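Local coordinates for protein-glutamine gamma-glutamyltransferase (PDB 1G0D) that probably catalyses, in a calcium-dependent manner, the joining of peptide-bound glutamine to lysine side chains or other primary amines, cross-linking or aminating proteins, at residues A[32-37]-A[130-135]; A[60-65]-A[102-107]. All blocks are in the same frame, centred on the assembly; numbering follows the deposited sequence.

Contact 1 (A[32-37]-A[130-135]); sequences LIVRRG and FHMLFN
Phe130 starts the pairing: its CB lies 3.7 Å from Leu32 CD2, the two side chains running alongside each other, while its ring goes on to meet Phe40. At His131 the backbone bonds to both sides of Ile33, N-H to Leu32 O and O to Val34 N (2.9 Å), and a water links His131 ND1 with Leu32 O. Met132, bent at chi2 and chi3, lays SD 3.6 Å from Val34 CG1. Leu133 N then donates to Val34 O, and Leu133 O accepts from Arg36 N. These bonds, with strand axes 29° apart, make a parallel pairing of edge strand 33-35 with 121-133, in the N-terminal beta-sandwich of the transglutaminase fold. Leu133 CD2 touches Ile33 CG2 at 3.6 Å and lies over one face of the Arg35 guanidinium. Phe134 O receives a weak bond from Arg35 NH1 at the guanidinium edge; Arg35 NE goes to His22 O. Phe134 CD2 sits over one face of the Arg36 guanidinium, 3.5 Å from Arg36 CZ, with the planes 71° apart, and Asp141 pairs with Arg36 NH2. Asn135, CG anti to N (chi1 -155°), brings ND2 to Arg36 O at 2.7 Å, from above the carbonyl plane.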
loop_
_atom_site.group_PDB
_atom_site.type_symbol
_atom_site.label_atom_id
_atom_site.label_comp_id
_atom_site.label_asym_id
_atom_site.label_seq_id
_atom_site.Cartn_x
_atom_site.Cartn_y
_atom_site.Cartn_z
ATOM N N LEU A 32 21.905 -5.962 17.877
ATOM C CA LEU A 32 22.387 -4.806 17.142
ATOM C C LEU A 32 21.787 -4.680 15.755
ATOM O O LEU A 32 22.050 -5.500 14.891
ATOM C CB LEU A 32 23.918 -4.857 17.037
ATOM C CG LEU A 32 24.666 -3.701 16.356
ATOM C CD1 LEU A 32 24.509 -2.396 17.125
ATOM C CD2 LEU A 32 26.131 -4.052 16.276
ATOM N N ILE A 33 20.950 -3.661 15.560
ATOM C CA ILE A 33 20.328 -3.368 14.271
ATOM C C ILE A 33 20.742 -1.922 13.941
ATOM O O ILE A 33 20.309 -0.956 14.563
ATOM C CB ILE A 33 18.827 -3.478 14.347
ATOM C CG1 ILE A 33 18.449 -4.818 14.972
ATOM C CG2 ILE A 33 18.272 -3.292 12.960
ATOM C CD1 ILE A 33 17.026 -4.922 15.402
ATOM N N VAL A 34 21.561 -1.809 12.916
ATOM C CA VAL A 34 22.190 -0.567 12.505
ATOM C C VAL A 34 21.750 -0.025 11.125
ATOM O O VAL A 34 21.221 -0.781 10.340
ATOM C CB VAL A 34 23.705 -0.931 12.596
ATOM C CG1 VAL A 34 24.463 -0.620 11.304
ATOM C CG2 VAL A 34 24.278 -0.348 13.875
ATOM N N ARG A 35 21.932 1.266 10.828
ATOM C CA ARG A 35 21.595 1.822 9.491
ATOM C C ARG A 35 22.930 2.230 8.809
ATOM O O ARG A 35 23.879 2.584 9.500
ATOM C CB ARG A 35 20.653 3.022 9.613
ATOM C CG ARG A 35 19.377 2.683 10.370
ATOM C CD ARG A 35 18.266 3.686 10.140
ATOM N NE ARG A 35 17.028 3.277 10.806
ATOM C CZ ARG A 35 15.930 2.782 10.202
ATOM N NH1 ARG A 35 15.878 2.589 8.887
ATOM N NH2 ARG A 35 14.850 2.508 10.924
ATOM N N ARG A 36 23.017 2.169 7.480
ATOM C CA ARG A 36 24.265 2.468 6.752
ATOM C C ARG A 36 24.745 3.900 6.653
ATOM O O ARG A 36 23.962 4.826 6.693
ATOM C CB ARG A 36 24.201 1.890 5.334
ATOM C CG ARG A 36 23.342 2.649 4.392
ATOM C CD ARG A 36 22.903 1.781 3.195
ATOM N NE ARG A 36 22.323 2.599 2.113
ATOM C CZ ARG A 36 22.201 2.207 0.843
ATOM N NH1 ARG A 36 22.609 1.008 0.469
ATOM N NH2 ARG A 36 21.732 3.042 -0.076
ATOM N N GLY A 37 26.050 4.074 6.517
ATOM C CA GLY A 37 26.607 5.406 6.398
ATOM C C GLY A 37 26.760 6.120 7.727
ATOM O O GLY A 37 27.249 7.249 7.771
ATOM N N PHE A 130 24.773 -8.671 13.156
ATOM C CA PHE A 130 23.974 -7.464 13.215
ATOM C C PHE A 130 23.265 -7.291 11.863
ATOM O O PHE A 130 23.622 -7.953 10.873
ATOM C CB PHE A 130 24.861 -6.240 13.587
ATOM C CG PHE A 130 25.932 -5.894 12.565
ATOM C CD1 PHE A 130 25.628 -5.113 11.434
ATOM C CD2 PHE A 130 27.232 -6.365 12.716
ATOM C CE1 PHE A 130 26.589 -4.820 10.483
ATOM C CE2 PHE A 130 28.193 -6.072 11.760
ATOM C CZ PHE A 130 27.870 -5.300 10.643
ATOM N N HIS A 131 22.247 -6.441 11.827
ATOM C CA HIS A 131 21.515 -6.197 10.603
ATOM C C HIS A 131 21.741 -4.785 10.120
ATOM O O HIS A 131 21.898 -3.871 10.910
ATOM C CB HIS A 131 20.044 -6.404 10.844
ATOM C CG HIS A 131 19.646 -7.837 10.934
ATOM N ND1 HIS A 131 19.588 -8.516 12.131
ATOM C CD2 HIS A 131 19.237 -8.708 9.986
ATOM C CE1 HIS A 131 19.157 -9.744 11.915
ATOM N NE2 HIS A 131 18.937 -9.886 10.621
ATOM N N MET A 132 21.743 -4.605 8.815
ATOM C CA MET A 132 21.966 -3.293 8.242
ATOM C C MET A 132 20.801 -2.884 7.336
ATOM O O MET A 132 20.428 -3.624 6.425
ATOM C CB MET A 132 23.261 -3.310 7.444
ATOM C CG MET A 132 23.533 -2.019 6.720
ATOM S SD MET A 132 24.455 -0.860 7.749
ATOM C CE MET A 132 26.059 -1.636 7.800
ATOM N N LEU A 133 20.245 -1.704 7.595
ATOM C CA LEU A 133 19.117 -1.139 6.847
ATOM C C LEU A 133 19.525 0.126 6.045
ATOM O O LEU A 133 20.643 0.609 6.146
ATOM C CB LEU A 133 18.000 -0.749 7.827
ATOM C CG LEU A 133 17.195 -1.760 8.651
ATOM C CD1 LEU A 133 17.599 -3.187 8.391
ATOM C CD2 LEU A 133 17.367 -1.404 10.058
ATOM N N PHE A 134 18.596 0.660 5.259
ATOM C CA PHE A 134 18.834 1.855 4.463
ATOM C C PHE A 134 18.836 3.036 5.453
ATOM O O PHE A 134 18.203 2.970 6.498
ATOM C CB PHE A 134 17.701 2.012 3.431
ATOM C CG PHE A 134 17.862 1.134 2.217
ATOM C CD1 PHE A 134 17.070 -0.001 2.044
ATOM C CD2 PHE A 134 18.839 1.404 1.271
ATOM C CE1 PHE A 134 17.266 -0.855 0.950
ATOM C CE2 PHE A 134 19.044 0.554 0.171
ATOM C CZ PHE A 134 18.265 -0.570 0.012
ATOM N N ASN A 135 19.527 4.124 5.118
ATOM C CA ASN A 135 19.624 5.282 6.003
ATOM C C ASN A 135 19.216 6.582 5.337
ATOM O O ASN A 135 20.071 7.297 4.817
ATOM C CB ASN A 135 21.062 5.437 6.464
ATOM C CG ASN A 135 21.161 6.151 7.766
ATOM O OD1 ASN A 135 20.188 6.744 8.222
ATOM N ND2 ASN A 135 22.329 6.107 8.393
HETATM O O HOH W 1 20.515 -8.202 14.963
#

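Contact 2 (A[60-65]-A[102-107]); sequences LHLGKR and NAVIGH
Leu62 and Val104 meet through their methyl branches, and their first torsions account for it. In Leu62 chi1 is -116°, away from the usual staggered values, and the branch swings toward 102-107; in Val104, CG1 stands opposite the backbone N (chi1 174°) on a side chain that already points at the strand end. The result is a methyl-to-methyl approach of Leu62 CD1 to Val104 CG1 at 3.4 Å, the two side chains crossing at a slant. The other Leu62 methyl, CD2, reaches past Gly106 to the backbone of His107 and lies 3.5 Å from His107 O. Gly106 leaves room for it: a CB built on its backbone would fall 3.0 Å from Leu62 CD2, and its backbone angles would also press that atom against the preceding carbonyl. An alanine at Leu62 would remove both methyls and would probably leave a gap between Val104 and the Gly106-His107 backbone.

Polar contact between the segments runs through a water, which accepts from Gly63 N at 3.1 Å and donates a weak bond to His107 O. The His107 ring leads away from 60-65; its NE2 bonds to Ser129 OG. Ile206 of helix 202-208 touches both Leu62 and Val104, so the methyl pair sits against that helix. The closest CA pair, Leu62 with His107, is 6.5 Å apart, and no direct backbone bond joins the two segments here, although His61 bonds through its backbone to Arg109 further along. Strands 55-62 and 106-115 are thus antiparallel neighbours separating at their ends, with the Leu62-Val104 contact and a water between them, at one end of two inner strands of the mixed sheet of the N-terminal transglutaminase beta-sandwich.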
loop_
_atom_site.group_PDB
_atom_site.type_symbol
_atom_site.label_atom_id
_atom_site.label_comp_id
_atom_site.label_asym_id
_atom_site.label_seq_id
_atom_site.Cartn_x
_atom_site.Cartn_y
_atom_site.Cartn_z
ATOM N N LEU A 60 34.082 -8.846 7.796
ATOM C CA LEU A 60 32.648 -9.016 7.764
ATOM C C LEU A 60 32.193 -10.134 6.842
ATOM O O LEU A 60 32.781 -10.357 5.800
ATOM C CB LEU A 60 32.023 -7.715 7.296
ATOM C CG LEU A 60 32.128 -6.463 8.162
ATOM C CD1 LEU A 60 31.868 -5.256 7.309
ATOM C CD2 LEU A 60 31.101 -6.528 9.271
ATOM N N HIS A 61 31.128 -10.830 7.213
ATOM C CA HIS A 61 30.610 -11.920 6.380
ATOM C C HIS A 61 29.127 -11.724 6.138
ATOM O O HIS A 61 28.347 -11.478 7.064
ATOM C CB HIS A 61 30.826 -13.292 7.032
ATOM C CG HIS A 61 32.241 -13.545 7.445
ATOM N ND1 HIS A 61 33.167 -14.122 6.601
ATOM C CD2 HIS A 61 32.917 -13.217 8.573
ATOM C CE1 HIS A 61 34.350 -14.131 7.185
ATOM N NE2 HIS A 61 34.225 -13.588 8.385
ATOM N N LEU A 62 28.755 -11.843 4.873
ATOM C CA LEU A 62 27.374 -11.687 4.424
ATOM C C LEU A 62 26.952 -12.945 3.638
ATOM O O LEU A 62 27.736 -13.482 2.851
ATOM C CB LEU A 62 27.265 -10.451 3.505
ATOM C CG LEU A 62 26.420 -9.220 3.881
ATOM C CD1 LEU A 62 26.082 -8.463 2.621
ATOM C CD2 LEU A 62 25.145 -9.613 4.609
ATOM N N GLY A 63 25.728 -13.417 3.849
ATOM C CA GLY A 63 25.276 -14.572 3.101
ATOM C C GLY A 63 25.401 -15.837 3.888
ATOM O O GLY A 63 26.354 -15.989 4.659
ATOM N N LYS A 64 24.441 -16.739 3.671
ATOM C CA LYS A 64 24.366 -18.036 4.368
ATOM C C LYS A 64 25.538 -18.933 4.054
ATOM O O LYS A 64 25.751 -19.923 4.728
ATOM C CB LYS A 64 23.070 -18.786 4.021
ATOM C CG LYS A 64 21.883 -18.500 4.972
ATOM C CD LYS A 64 21.484 -16.987 4.984
ATOM C CE LYS A 64 20.098 -16.685 4.362
ATOM N NZ LYS A 64 20.098 -15.367 3.624
ATOM N N ARG A 65 26.291 -18.570 3.028
ATOM C CA ARG A 65 27.455 -19.330 2.623
ATOM C C ARG A 65 28.590 -18.375 2.327
ATOM O O ARG A 65 29.374 -18.614 1.426
ATOM C CB ARG A 65 27.141 -20.126 1.364
ATOM C CG ARG A 65 26.400 -21.413 1.628
ATOM C CD ARG A 65 25.928 -22.054 0.342
ATOM N NE ARG A 65 24.934 -21.227 -0.330
ATOM C CZ ARG A 65 25.223 -20.252 -1.194
ATOM N NH1 ARG A 65 24.232 -19.562 -1.751
ATOM N NH2 ARG A 65 26.491 -19.963 -1.508
ATOM N N ASN A 102 26.827 3.255 0.843
ATOM C CA ASN A 102 26.355 2.364 -0.207
ATOM C C ASN A 102 26.462 0.931 0.297
ATOM O O ASN A 102 26.438 -0.020 -0.478
ATOM C CB ASN A 102 27.142 2.525 -1.515
ATOM C CG ASN A 102 28.620 2.297 -1.344
ATOM O OD1 ASN A 102 29.106 2.132 -0.230
ATOM N ND2 ASN A 102 29.358 2.294 -2.456
ATOM N N ALA A 103 26.556 0.775 1.612
ATOM C CA ALA A 103 26.658 -0.547 2.198
ATOM C C ALA A 103 25.476 -1.482 1.815
ATOM O O ALA A 103 24.330 -1.040 1.644
ATOM C CB ALA A 103 26.750 -0.401 3.681
ATOM N N VAL A 104 25.767 -2.780 1.679
ATOM C CA VAL A 104 24.765 -3.788 1.355
ATOM C C VAL A 104 23.930 -4.033 2.604
ATOM O O VAL A 104 24.475 -4.298 3.666
ATOM C CB VAL A 104 25.430 -5.131 0.959
ATOM C CG1 VAL A 104 24.382 -6.179 0.786
ATOM C CG2 VAL A 104 26.184 -4.985 -0.335
ATOM N N ILE A 105 22.606 -3.911 2.503
ATOM C CA ILE A 105 21.766 -4.180 3.667
ATOM C C ILE A 105 21.743 -5.701 3.889
ATOM O O ILE A 105 21.883 -6.482 2.946
ATOM C CB ILE A 105 20.320 -3.617 3.482
ATOM C CG1 ILE A 105 19.605 -4.311 2.348
ATOM C CG2 ILE A 105 20.376 -2.149 3.100
ATOM C CD1 ILE A 105 18.110 -4.097 2.439
ATOM N N GLY A 106 21.597 -6.136 5.128
ATOM C CA GLY A 106 21.587 -7.563 5.343
ATOM C C GLY A 106 22.012 -7.938 6.729
ATOM O O GLY A 106 22.237 -7.066 7.573
ATOM N N HIS A 107 22.114 -9.238 6.971
ATOM C CA HIS A 107 22.524 -9.735 8.275
ATOM C C HIS A 107 23.986 -10.091 8.217
ATOM O O HIS A 107 24.331 -11.111 7.651
ATOM C CB HIS A 107 21.722 -10.975 8.631
ATOM C CG HIS A 107 21.870 -11.398 10.056
ATOM N ND1 HIS A 107 21.799 -12.714 10.450
ATOM C CD2 HIS A 107 22.106 -10.681 11.177
ATOM C CE1 HIS A 107 21.991 -12.789 11.751
ATOM N NE2 HIS A 107 22.179 -11.570 12.216
HETATM O O HOH W 2 23.132 -13.333 5.490
#

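Both contacts belong to one mixed sheet: contact 1 joins edge strand 33-35 to 121-133, and contact 2 lies where 55-62 parts from 106-115. Strands 121-133 and 106-115 are neighbours in it, and Met132 N to Gly106 O, at 2.8 Å, probably bonds the contacts directly; Arg36 NH1 and Ala103 O make a second probable link. Contact 1 is the buried one, covering 716 Å² with a run of backbone bonds and arginines whose polar groups find partners. Contact 2 is partly buried, covers 170 Å², and depends on methyl contact plus one bridging water. In contact 2 the strands have separated, and these take the place of backbone bonds.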